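Local coordinates for protein cytokinin riboside 5'-monophosphate phosphoribohydrolase (Corynebacterium glutamicum, PDB 5WQ3) that belongs to the SLOG clan and folds as a Rossmann-like alpha/beta protein, with a parallel beta-sheet packed between helices, at residues C[67-73]-C[99-105]; C[93-97]-C[118-124]; C[193-197]-C[241-246]. All blocks are in the same frame, centred on the assembly; numbering follows the deposited sequence.

Contact 1 (C[67-73]-C[99-105])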
ATOM      1  N   MET C  67      16.569  -7.521 -68.911  1.00 25.80           N
ATOM      2  CA  MET C  67      17.905  -7.254 -68.307  1.00 23.72           C
ATOM      3  C   MET C  67      18.997  -7.188 -69.370  1.00 20.91           C
ATOM      4  O   MET C  67      19.044  -7.979 -70.296  1.00 20.88           O
ATOM      5  CB  MET C  67      18.289  -8.334 -67.290  1.00 24.52           C
ATOM      6  CG  MET C  67      17.752  -8.203 -65.898  1.00 26.25           C
ATOM      7  SD  MET C  67      18.490  -6.873 -64.894  1.00 29.55           S
ATOM      8  CE  MET C  67      20.166  -7.362 -64.591  1.00 29.55           C
ATOM      9  N   PRO C  68      19.890  -6.230 -69.230  1.00 21.75           N
ATOM     10  CA  PRO C  68      21.112  -6.251 -70.009  1.00 22.67           C
ATOM     11  C   PRO C  68      22.088  -7.329 -69.474  1.00 23.14           C
ATOM     12  O   PRO C  68      21.835  -7.957 -68.469  1.00 23.68           O
ATOM     13  CB  PRO C  68      21.714  -4.868 -69.703  1.00 22.92           C
ATOM     14  CG  PRO C  68      21.272  -4.603 -68.283  1.00 23.40           C
ATOM     15  CD  PRO C  68      19.875  -5.147 -68.228  1.00 20.70           C
ATOM     16  N   LYS C  69      23.215  -7.506 -70.139  1.00 21.19           N
ATOM     17  CA  LYS C  69      24.187  -8.483 -69.661  1.00 21.90           C
ATOM     18  C   LYS C  69      24.560  -8.217 -68.176  1.00 18.13           C
ATOM     19  O   LYS C  69      24.596  -7.071 -67.723  1.00 17.47           O
ATOM     20  CB  LYS C  69      25.386  -8.534 -70.603  1.00 22.19           C
ATOM     21  CG  LYS C  69      26.314  -7.348 -70.425  1.00 25.95           C
ATOM     22  CD  LYS C  69      27.531  -7.619 -71.327  1.00 28.46           C
ATOM     23  CE  LYS C  69      28.316  -6.362 -71.539  1.00 33.99           C
ATOM     24  NZ  LYS C  69      29.287  -6.674 -72.600  1.00 41.97           N
ATOM     25  N   ALA C  70      24.799  -9.287 -67.415  1.00 17.66           N
ATOM     26  CA  ALA C  70      24.844  -9.232 -65.965  1.00 17.52           C
ATOM     27  C   ALA C  70      25.703 -10.313 -65.368  1.00 17.76           C
ATOM     28  O   ALA C  70      25.813 -11.399 -65.953  1.00 17.75           O
ATOM     29  CB  ALA C  70      23.426  -9.296 -65.391  1.00 19.41           C
ATOM     30  N   VAL C  71      26.321  -9.967 -64.217  1.00 17.43           N
ATOM     31  CA  VAL C  71      27.023 -10.866 -63.367  1.00 17.98           C
ATOM     32  C   VAL C  71      26.341 -10.898 -62.001  1.00 16.79           C
ATOM     33  O   VAL C  71      26.047  -9.856 -61.454  1.00 19.82           O
ATOM     34  CB  VAL C  71      28.473 -10.386 -63.193  1.00 16.40           C
ATOM     35  CG1 VAL C  71      29.240 -11.352 -62.295  1.00 17.76           C
ATOM     36  CG2 VAL C  71      29.106 -10.308 -64.567  1.00 17.33           C
ATOM     37  N   THR C  72      26.186 -12.090 -61.451  1.00 16.68           N
ATOM     38  CA  THR C  72      25.742 -12.277 -60.089  1.00 16.98           C
ATOM     39  C   THR C  72      26.943 -12.396 -59.169  1.00 17.94           C
ATOM     40  O   THR C  72      27.842 -13.135 -59.422  1.00 19.17           O
ATOM     41  CB  THR C  72      24.837 -13.523 -59.884  1.00 18.19           C
ATOM     42  OG1 THR C  72      23.703 -13.470 -60.709  1.00 19.73           O
ATOM     43  CG2 THR C  72      24.356 -13.602 -58.467  1.00 19.42           C
ATOM     44  N   VAL C  73      26.912 -11.646 -58.095  1.00 19.45           N
ATOM     45  CA  VAL C  73      28.006 -11.741 -57.041  1.00 20.01           C
ATOM     46  C   VAL C  73      27.348 -12.200 -55.706  1.00 20.42           C
ATOM     47  O   VAL C  73      26.325 -11.674 -55.299  1.00 19.86           O
ATOM     48  CB  VAL C  73      28.709 -10.375 -56.809  1.00 18.24           C
ATOM     49  CG1 VAL C  73      29.928 -10.517 -55.878  1.00 21.03           C
ATOM     50  CG2 VAL C  73      29.128  -9.803 -58.144  1.00 18.76           C
ATOM     51  N   ALA C  99      32.967  -2.595 -67.143  1.00 21.45           N
ATOM     52  CA  ALA C  99      32.937  -3.539 -68.232  1.00 20.83           C
ATOM     53  C   ALA C  99      31.560  -3.706 -68.819  1.00 19.49           C
ATOM     54  O   ALA C  99      31.370  -4.636 -69.556  1.00 20.37           O
ATOM     55  CB  ALA C  99      33.504  -4.903 -67.857  1.00 22.61           C
ATOM     56  N   ASP C 100      30.660  -2.776 -68.541  1.00 21.06           N
ATOM     57  CA  ASP C 100      29.292  -2.767 -69.025  1.00 25.57           C
ATOM     58  C   ASP C 100      28.414  -3.932 -68.541  1.00 24.64           C
ATOM     59  O   ASP C 100      27.486  -4.326 -69.244  1.00 25.03           O
ATOM     60  CB  ASP C 100      29.258  -2.642 -70.546  1.00 31.06           C
ATOM     61  CG  ASP C 100      30.127  -1.466 -71.037  1.00 39.77           C
ATOM     62  OD1 ASP C 100      30.032  -0.375 -70.414  1.00 40.18           O
ATOM     63  OD2 ASP C 100      30.956  -1.679 -71.964  1.00 44.49           O
ATOM     64  N   TYR C 101      28.671  -4.437 -67.344  1.00 23.58           N
ATOM     65  CA  TYR C 101      27.763  -5.476 -66.729  1.00 22.10           C
ATOM     66  C   TYR C 101      26.846  -4.864 -65.687  1.00 21.18           C
ATOM     67  O   TYR C 101      27.231  -4.015 -64.939  1.00 22.52           O
ATOM     68  CB  TYR C 101      28.572  -6.631 -66.098  1.00 21.81           C
ATOM     69  CG  TYR C 101      29.221  -7.512 -67.139  1.00 20.86           C
ATOM     70  CD1 TYR C 101      28.511  -8.529 -67.737  1.00 22.95           C
ATOM     71  CD2 TYR C 101      30.555  -7.332 -67.500  1.00 21.30           C
ATOM     72  CE1 TYR C 101      29.086  -9.361 -68.661  1.00 20.67           C
ATOM     73  CE2 TYR C 101      31.143  -8.113 -68.432  1.00 21.17           C
ATOM     74  CZ  TYR C 101      30.415  -9.111 -69.035  1.00 21.75           C
ATOM     75  OH  TYR C 101      31.014  -9.918 -69.942  1.00 19.80           O
ATOM     76  N   ALA C 102      25.607  -5.273 -65.674  1.00 21.70           N
ATOM     77  CA  ALA C 102      24.773  -5.150 -64.453  1.00 21.84           C
ATOM     78  C   ALA C 102      25.310  -6.071 -63.370  1.00 21.49           C
ATOM     79  O   ALA C 102      25.895  -7.087 -63.678  1.00 24.37           O
ATOM     80  CB  ALA C 102      23.311  -5.508 -64.758  1.00 23.23           C
ATOM     81  N   VAL C 103      25.143  -5.684 -62.103  1.00 20.59           N
ATOM     82  CA  VAL C 103      25.621  -6.437 -60.982  1.00 21.26           C
ATOM     83  C   VAL C 103      24.395  -6.824 -60.181  1.00 20.73           C
ATOM     84  O   VAL C 103      23.628  -5.931 -59.764  1.00 24.97           O
ATOM     85  CB  VAL C 103      26.552  -5.584 -60.145  1.00 22.85           C
ATOM     86  CG1 VAL C 103      26.867  -6.225 -58.808  1.00 24.50           C
ATOM     87  CG2 VAL C 103      27.816  -5.285 -60.957  1.00 23.84           C
ATOM     88  N   VAL C 104      24.191  -8.118 -60.041  1.00 19.79           N
ATOM     89  CA  VAL C 104      23.059  -8.722 -59.365  1.00 20.64           C
ATOM     90  C   VAL C 104      23.536  -9.403 -58.093  1.00 23.16           C
ATOM     91  O   VAL C 104      24.522 -10.190 -58.137  1.00 22.20           O
ATOM     92  CB  VAL C 104      22.438  -9.802 -60.235  1.00 18.92           C
ATOM     93  CG1 VAL C 104      21.172 -10.397 -59.614  1.00 18.08           C
ATOM     94  CG2 VAL C 104      22.138  -9.235 -61.593  1.00 20.43           C
ATOM     95  N   THR C 105      22.832  -9.127 -56.972  1.00 23.52           N
ATOM     96  CA  THR C 105      23.137  -9.806 -55.698  1.00 23.03           C
ATOM     97  C   THR C 105      21.882 -10.328 -55.048  1.00 23.42           C
ATOM     98  O   THR C 105      20.794  -9.963 -55.444  1.00 24.08           O
ATOM     99  CB  THR C 105      23.729  -8.858 -54.683  1.00 23.15           C
ATOM    100  OG1 THR C 105      22.759  -7.827 -54.365  1.00 22.87           O
ATOM    101  CG2 THR C 105      24.976  -8.269 -55.187  1.00 20.52           C
TER
HETATM  102  O   HOH W   1      31.365  -8.713 -72.287  1.00 24.55           O
HETATM  103  O   HOH W   2      24.728  -4.510 -68.957  1.00 30.46           O

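Contact 2 (C[93-97]-C[118-124])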
ATOM      1  N   GLY C  93      32.284  -4.338 -57.876  1.00 19.86           N
ATOM      2  CA  GLY C  93      31.037  -3.827 -58.463  1.00 21.28           C
ATOM      3  C   GLY C  93      31.352  -2.695 -59.410  1.00 25.18           C
ATOM      4  O   GLY C  93      30.803  -2.606 -60.523  1.00 25.23           O
ATOM      5  N   GLU C  94      32.243  -1.819 -58.971  1.00 27.54           N
ATOM      6  CA  GLU C  94      32.697  -0.698 -59.815  1.00 32.17           C
ATOM      7  C   GLU C  94      33.298  -1.192 -61.154  1.00 28.06           C
ATOM      8  O   GLU C  94      32.946  -0.688 -62.220  1.00 27.35           O
ATOM      9  CB  GLU C  94      33.713   0.150 -59.056  1.00 37.50           C
ATOM     10  CG  GLU C  94      34.041   1.478 -59.735  1.00 50.20           C
ATOM     11  CD  GLU C  94      35.231   1.399 -60.690  1.00 60.03           C
ATOM     12  OE1 GLU C  94      35.045   1.660 -61.918  1.00 62.39           O
ATOM     13  OE2 GLU C  94      36.351   1.082 -60.195  1.00 68.00           O
ATOM     14  N   LYS C  95      34.189  -2.179 -61.105  1.00 25.89           N
ATOM     15  CA  LYS C  95      34.876  -2.690 -62.305  1.00 22.41           C
ATOM     16  C   LYS C  95      33.948  -3.473 -63.207  1.00 22.94           C
ATOM     17  O   LYS C  95      34.107  -3.470 -64.411  1.00 22.02           O
ATOM     18  CB  LYS C  95      36.003  -3.621 -61.858  1.00 23.14           C
ATOM     19  CG  LYS C  95      37.148  -2.872 -61.140  1.00 24.75           C
ATOM     20  CD  LYS C  95      38.147  -3.820 -60.528  1.00 28.52           C
ATOM     21  CE  LYS C  95      39.251  -3.127 -59.708  1.00 33.06           C
ATOM     22  NZ  LYS C  95      39.999  -2.181 -60.547  1.00 35.35           N
ATOM     23  N   LEU C  96      32.998  -4.203 -62.619  1.00 20.38           N
ATOM     24  CA  LEU C  96      32.005  -4.882 -63.442  1.00 22.09           C
ATOM     25  C   LEU C  96      31.194  -3.873 -64.250  1.00 20.65           C
ATOM     26  O   LEU C  96      30.883  -4.109 -65.385  1.00 19.98           O
ATOM     27  CB  LEU C  96      31.065  -5.783 -62.598  1.00 21.60           C
ATOM     28  CG  LEU C  96      31.757  -7.032 -62.098  1.00 22.09           C
ATOM     29  CD1 LEU C  96      30.933  -7.730 -61.025  1.00 25.73           C
ATOM     30  CD2 LEU C  96      32.011  -7.942 -63.295  1.00 22.39           C
ATOM     31  N   VAL C  97      30.869  -2.738 -63.653  1.00 24.78           N
ATOM     32  CA  VAL C  97      30.020  -1.750 -64.345  1.00 23.73           C
ATOM     33  C   VAL C  97      30.829  -1.045 -65.434  1.00 23.71           C
ATOM     34  O   VAL C  97      30.293  -0.734 -66.447  1.00 21.70           O
ATOM     35  CB  VAL C  97      29.505  -0.696 -63.388  1.00 27.75           C
ATOM     36  CG1 VAL C  97      29.040   0.584 -64.139  1.00 30.76           C
ATOM     37  CG2 VAL C  97      28.373  -1.292 -62.592  1.00 30.96           C
ATOM     38  N   GLY C 118      29.319  -0.518 -54.967  1.00 30.78           N
ATOM     39  CA  GLY C 118      30.211  -0.312 -56.114  1.00 30.31           C
ATOM     40  C   GLY C 118      29.512   0.030 -57.401  1.00 31.16           C
ATOM     41  O   GLY C 118      29.812   1.053 -58.024  1.00 29.14           O
ATOM     42  N   ALA C 119      28.583  -0.830 -57.815  1.00 25.71           N
ATOM     43  CA  ALA C 119      27.864  -0.650 -59.062  1.00 27.58           C
ATOM     44  C   ALA C 119      26.980   0.586 -59.112  1.00 30.42           C
ATOM     45  O   ALA C 119      26.915   1.278 -60.138  1.00 30.59           O
ATOM     46  CB  ALA C 119      27.004  -1.839 -59.319  1.00 27.13           C
ATOM     47  N   SER C 120      26.244   0.816 -58.036  1.00 34.53           N
ATOM     48  CA  SER C 120      25.292   1.923 -57.997  1.00 35.45           C
ATOM     49  C   SER C 120      26.066   3.244 -58.062  1.00 35.32           C
ATOM     50  O   SER C 120      25.753   4.131 -58.837  1.00 34.33           O
ATOM     51  CB  SER C 120      24.450   1.877 -56.724  1.00 35.00           C
ATOM     52  OG  SER C 120      23.269   2.655 -56.931  1.00 35.30           O
ATOM     53  N   GLU C 121      27.096   3.333 -57.253  1.00 33.84           N
ATOM     54  CA  GLU C 121      27.857   4.559 -57.168  1.00 37.28           C
ATOM     55  C   GLU C 121      28.694   4.812 -58.418  1.00 37.19           C
ATOM     56  O   GLU C 121      29.127   5.928 -58.595  1.00 37.17           O
ATOM     57  CB  GLU C 121      28.688   4.606 -55.885  1.00 36.05           C
ATOM     58  CG  GLU C 121      27.796   4.786 -54.645  1.00 37.99           C
ATOM     59  CD  GLU C 121      28.577   4.994 -53.351  1.00 42.94           C
ATOM     60  OE1 GLU C 121      29.807   4.710 -53.344  1.00 44.71           O
ATOM     61  OE2 GLU C 121      27.942   5.401 -52.324  1.00 44.65           O
ATOM     62  N   ALA C 122      28.890   3.808 -59.292  1.00 33.04           N
ATOM     63  CA  ALA C 122      29.455   4.051 -60.643  1.00 29.06           C
ATOM     64  C   ALA C 122      28.407   4.253 -61.668  1.00 27.69           C
ATOM     65  O   ALA C 122      28.673   4.108 -62.843  1.00 31.71           O
ATOM     66  CB  ALA C 122      30.328   2.904 -61.087  1.00 29.36           C
ATOM     67  N   ASN C 123      27.187   4.584 -61.285  1.00 30.17           N
ATOM     68  CA  ASN C 123      26.135   4.773 -62.303  1.00 32.99           C
ATOM     69  C   ASN C 123      25.849   3.594 -63.152  1.00 32.44           C
ATOM     70  O   ASN C 123      25.429   3.783 -64.297  1.00 34.81           O
ATOM     71  CB  ASN C 123      26.496   5.897 -63.290  1.00 40.34           C
ATOM     72  CG  ASN C 123      26.858   7.172 -62.599  1.00 43.85           C
ATOM     73  OD1 ASN C 123      28.017   7.671 -62.667  1.00 47.43           O
ATOM     74  ND2 ASN C 123      25.886   7.703 -61.891  1.00 47.99           N
ATOM     75  N   GLY C 124      26.079   2.369 -62.640  1.00 31.63           N
ATOM     76  CA  GLY C 124      25.678   1.165 -63.347  1.00 32.27           C
ATOM     77  C   GLY C 124      24.359   0.610 -62.798  1.00 30.76           C
ATOM     78  O   GLY C 124      23.792   1.142 -61.853  1.00 31.86           O
TER

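Contact 3 (C[193-197]-C[241-246])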
ATOM      1  N   ASN C 193      28.963 -21.094 -71.410  1.00 24.99           N
ATOM      2  CA  ASN C 193      29.730 -19.859 -71.478  1.00 25.24           C
ATOM      3  C   ASN C 193      29.429 -19.013 -70.257  1.00 23.07           C
ATOM      4  O   ASN C 193      29.048 -17.805 -70.373  1.00 19.61           O
ATOM      5  CB  ASN C 193      29.405 -19.068 -72.737  1.00 28.24           C
ATOM      6  CG  ASN C 193      29.740 -19.822 -74.025  1.00 31.74           C
ATOM      7  OD1 ASN C 193      28.882 -19.980 -74.915  1.00 35.33           O
ATOM      8  ND2 ASN C 193      30.993 -20.225 -74.157  1.00 29.60           N
ATOM      9  N   PHE C 194      29.559 -19.669 -69.102  1.00 18.68           N
ATOM     10  CA  PHE C 194      29.068 -19.114 -67.835  1.00 19.17           C
ATOM     11  C   PHE C 194      30.250 -19.171 -66.893  1.00 17.82           C
ATOM     12  O   PHE C 194      30.392 -20.129 -66.203  1.00 18.17           O
ATOM     13  CB  PHE C 194      27.902 -19.932 -67.313  1.00 17.41           C
ATOM     14  CG  PHE C 194      27.046 -19.225 -66.302  1.00 19.11           C
ATOM     15  CD1 PHE C 194      27.510 -18.981 -65.015  1.00 19.61           C
ATOM     16  CD2 PHE C 194      25.756 -18.815 -66.633  1.00 18.74           C
ATOM     17  CE1 PHE C 194      26.749 -18.291 -64.088  1.00 19.75           C
ATOM     18  CE2 PHE C 194      24.965 -18.138 -65.698  1.00 19.97           C
ATOM     19  CZ  PHE C 194      25.463 -17.877 -64.409  1.00 20.28           C
ATOM     20  N   PRO C 195      31.109 -18.164 -66.914  1.00 19.17           N
ATOM     21  CA  PRO C 195      32.337 -18.222 -66.089  1.00 19.23           C
ATOM     22  C   PRO C 195      32.062 -18.100 -64.584  1.00 18.38           C
ATOM     23  O   PRO C 195      31.073 -17.500 -64.135  1.00 15.63           O
ATOM     24  CB  PRO C 195      33.172 -17.056 -66.631  1.00 19.97           C
ATOM     25  CG  PRO C 195      32.180 -16.144 -67.246  1.00 20.14           C
ATOM     26  CD  PRO C 195      31.149 -17.046 -67.838  1.00 18.75           C
ATOM     27  N   ILE C 196      32.961 -18.678 -63.787  1.00 16.63           N
ATOM     28  CA  ILE C 196      32.735 -18.808 -62.397  1.00 17.42           C
ATOM     29  C   ILE C 196      34.038 -18.385 -61.787  1.00 18.25           C
ATOM     30  O   ILE C 196      35.101 -18.951 -62.137  1.00 18.87           O
ATOM     31  CB  ILE C 196      32.426 -20.262 -61.985  1.00 18.13           C
ATOM     32  CG1 ILE C 196      31.127 -20.775 -62.654  1.00 17.92           C
ATOM     33  CG2 ILE C 196      32.364 -20.331 -60.449  1.00 20.22           C
ATOM     34  CD1 ILE C 196      30.935 -22.256 -62.492  1.00 18.81           C
ATOM     35  N   VAL C 197      33.968 -17.393 -60.923  1.00 19.47           N
ATOM     36  CA  VAL C 197      35.204 -16.869 -60.321  1.00 21.18           C
ATOM     37  C   VAL C 197      35.111 -16.857 -58.821  1.00 23.14           C
ATOM     38  O   VAL C 197      34.042 -16.486 -58.273  1.00 18.69           O
ATOM     39  CB  VAL C 197      35.486 -15.422 -60.750  1.00 20.67           C
ATOM     40  CG1 VAL C 197      36.845 -14.973 -60.186  1.00 22.44           C
ATOM     41  CG2 VAL C 197      35.466 -15.316 -62.252  1.00 19.26           C
ATOM     42  N   PHE C 241      38.653 -12.186 -67.053  1.00 20.04           N
ATOM     43  CA  PHE C 241      38.329 -13.571 -67.295  1.00 18.69           C
ATOM     44  C   PHE C 241      36.875 -13.658 -67.827  1.00 18.04           C
ATOM     45  O   PHE C 241      36.579 -14.345 -68.737  1.00 19.95           O
ATOM     46  CB  PHE C 241      38.452 -14.295 -65.998  1.00 19.73           C
ATOM     47  CG  PHE C 241      38.220 -15.767 -66.085  1.00 21.17           C
ATOM     48  CD1 PHE C 241      39.232 -16.633 -66.471  1.00 21.64           C
ATOM     49  CD2 PHE C 241      36.974 -16.293 -65.710  1.00 21.68           C
ATOM     50  CE1 PHE C 241      39.019 -18.017 -66.504  1.00 23.85           C
ATOM     51  CE2 PHE C 241      36.758 -17.632 -65.726  1.00 22.76           C
ATOM     52  CZ  PHE C 241      37.779 -18.521 -66.110  1.00 25.12           C
ATOM     53  N   ILE C 242      36.019 -12.903 -67.239  1.00 18.35           N
ATOM     54  CA  ILE C 242      34.574 -12.865 -67.639  1.00 20.20           C
ATOM     55  C   ILE C 242      34.373 -12.280 -69.031  1.00 20.76           C
ATOM     56  O   ILE C 242      33.780 -12.909 -69.917  1.00 22.19           O
ATOM     57  CB  ILE C 242      33.785 -12.106 -66.563  1.00 19.89           C
ATOM     58  CG1 ILE C 242      33.918 -12.870 -65.247  1.00 19.51           C
ATOM     59  CG2 ILE C 242      32.267 -11.957 -66.928  1.00 18.28           C
ATOM     60  CD1 ILE C 242      33.284 -12.170 -64.060  1.00 20.88           C
ATOM     61  N   VAL C 243      34.899 -11.094 -69.248  1.00 21.36           N
ATOM     62  CA  VAL C 243      34.901 -10.483 -70.579  1.00 22.28           C
ATOM     63  C   VAL C 243      35.401 -11.417 -71.686  1.00 22.23           C
ATOM     64  O   VAL C 243      34.744 -11.609 -72.737  1.00 18.16           O
ATOM     65  CB  VAL C 243      35.741  -9.182 -70.582  1.00 20.59           C
ATOM     66  CG1 VAL C 243      35.996  -8.725 -72.021  1.00 21.44           C
ATOM     67  CG2 VAL C 243      35.062  -8.134 -69.732  1.00 21.80           C
ATOM     68  N   ASP C 244      36.575 -12.012 -71.438  1.00 22.23           N
ATOM     69  CA  ASP C 244      37.160 -12.896 -72.384  1.00 24.20           C
ATOM     70  C   ASP C 244      36.310 -14.136 -72.577  1.00 25.90           C
ATOM     71  O   ASP C 244      36.153 -14.616 -73.697  1.00 23.38           O
ATOM     72  CB  ASP C 244      38.583 -13.350 -71.943  1.00 24.27           C
ATOM     73  CG  ASP C 244      39.595 -12.269 -72.134  1.00 28.63           C
ATOM     74  OD1 ASP C 244      39.191 -11.201 -72.683  1.00 26.90           O
ATOM     75  OD2 ASP C 244      40.778 -12.420 -71.680  1.00 32.14           O
ATOM     76  N   ALA C 245      35.761 -14.674 -71.500  1.00 21.72           N
ATOM     77  CA  ALA C 245      34.907 -15.843 -71.643  1.00 22.55           C
ATOM     78  C   ALA C 245      33.648 -15.526 -72.476  1.00 23.94           C
ATOM     79  O   ALA C 245      33.106 -16.411 -73.118  1.00 23.52           O
ATOM     80  CB  ALA C 245      34.488 -16.348 -70.284  1.00 24.42           C
ATOM     81  N   HIS C 246      33.188 -14.290 -72.484  1.00 21.89           N
ATOM     82  CA  HIS C 246      31.938 -13.938 -73.163  1.00 24.53           C
ATOM     83  C   HIS C 246      32.157 -13.450 -74.582  1.00 28.84           C
ATOM     84  O   HIS C 246      31.231 -13.187 -75.292  1.00 25.92           O
ATOM     85  CB  HIS C 246      31.217 -12.866 -72.386  1.00 24.25           C
ATOM     86  CG  HIS C 246      30.512 -13.373 -71.182  1.00 24.67           C
ATOM     87  ND1 HIS C 246      30.132 -12.567 -70.147  1.00 30.16           N
ATOM     88  CD2 HIS C 246      30.097 -14.613 -70.863  1.00 21.44           C
ATOM     89  CE1 HIS C 246      29.512 -13.285 -69.242  1.00 25.22           C
ATOM     90  NE2 HIS C 246      29.489 -14.532 -69.649  1.00 26.03           N
TER
HETATM   91  O   HOH W   3      32.875 -18.994 -72.428  1.00 36.67           O

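Contact 1 (C[67-73]-C[99-105])
K69 lays its side chain over one face of the Y101 ring. Its CE stands above the ring centre, 4.2 Å from the Y101 centroid, in a CH-pi contact, and NZ lies 4.8 Å from that centroid as a cation-pi partner. With CG set between the backbone N and the carbonyl carbon (chi1 76°), the extended chain lies over the ring face and leaves the ammonium just beyond CE, where one water accepts a hydrogen bond from NZ and also bonds Y101 OH. V71 meets the ring obliquely, its CG2 3.7 Å from Y101 CD1.

On the opposite face of the sheet small residues allow close packing: A70 CB lies 3.8 Å from A102 CB. M67, its thioether chain bent twice, brings CE to 3.7 Å from A102 CB and also touches V104.

Behind these side chains runs a parallel ladder. A102 N donates to K69 O (2.9 Å), V71 N to A102 O, V104 N to V71 O, and V73 N to V104 O (2.8 Å), joining neighbouring strands of a beta-alpha-beta unit. D100, at positive phi, ends helix 84-98 in a Schellman motif and turns the chain into Y101, whose OH also bonds H246.

An aromatic ring held by bonds at its hydroxyl thus gives the lysine methylenes an apolar surface, while the charge keeps a water.

Contact 2 (C[93-97]-C[118-124])
G118 opens the contact against G93, their CA atoms 4.3 Å apart. Neither position has room for a side chain, which is why two glycines face each other and the helix backbones themselves touch: G93 C lies 3.7 Å from A119 N. One residue on, A119 brings a small methyl, CB 3.6 Å from V97 CG2, and also touches V103 of the sheet.

This is helix-helix packing in a Rossmann-like fold. Helix 84-98 joins strands 70-74 and 102-105, helix 113-121 leads from 102-105 to 126-131, and V103 touches both, so the two helices lie side by side on one face of the sheet.

A122, a turn farther along, points its CB at V97 CG1 (4.0 Å), and the CG of E94 lies 4.2 Å from A122 CB. N123 then adopts positive phi (60°) as the C-prime residue of a Schellman motif: G124 N bonds A119 O at 2.9 Å, and N123 N bonds S120 O. The turn brings G124 against V97, so close that no room is left for a side chain beside V97 CG2. There V97 CG1, anti to its own backbone N (chi1 160°), comes to 3.5 Å from G124 CA, while CG2 reaches A119 and also lies near G124.

Contact 3 (C[193-197]-C[241-246])
A245 O, near the C-terminal end of its helix, accepts a hydrogen bond of 2.7 Å from a water, and the same water accepts one from N193 ND2 at 2.8 Å. The exposed asparagine so reaches the helix backbone by way of solvent, beside a largely apolar contact.

P195 is the wedge at its centre. Its CG lies 3.8 Å from A245 CB, its CB 3.7 Å from F241 CE2, and its CD 3.5 Å from H246 NE2; the compact ring fits between residues spaced one helical turn apart. H246 crosses the proline at about a right angle. Both of its ring nitrogens are engaged, NE2 by the carbonyl of Q164 and ND1 by Y101, which fixes the rotation of the imidazole, and N193 O lies near the ring plane at its edge. Farther along the chain, in the strand, V197 sends CG2, anti to its carbonyl carbon, to 3.9 Å from F241 CD2 and 4.2 Å from I242 CG1.

Helix 235-246 thereby rests on one face of the sheet, where V197 lies between V167 of strand 166-168 and L230 of strand 230-232, while I196 points the other way, into helix 173-188.

From the N terminus, the chain runs through strand 70-74 and helix 84-98 into strand 102-105, and contact 1 closes this loop by pairing the two strands. Contact 2 crosses it: 93-97 lies within that loop, and its partner 118-124 comes only after strand 102-105, so the segments of contacts 1 and 2 alternate along the chain. L96 binds them, its O taking the amide of Y101 and its side chain packing on V71 and V103. Contact 3 follows in series, closing the later loop from strand 196-199 to helix 235-246. Y101 and H246 join it to contact 1, which ties that helix to the residue that leads into strand 102-105; contacts 2 and 3 do not touch.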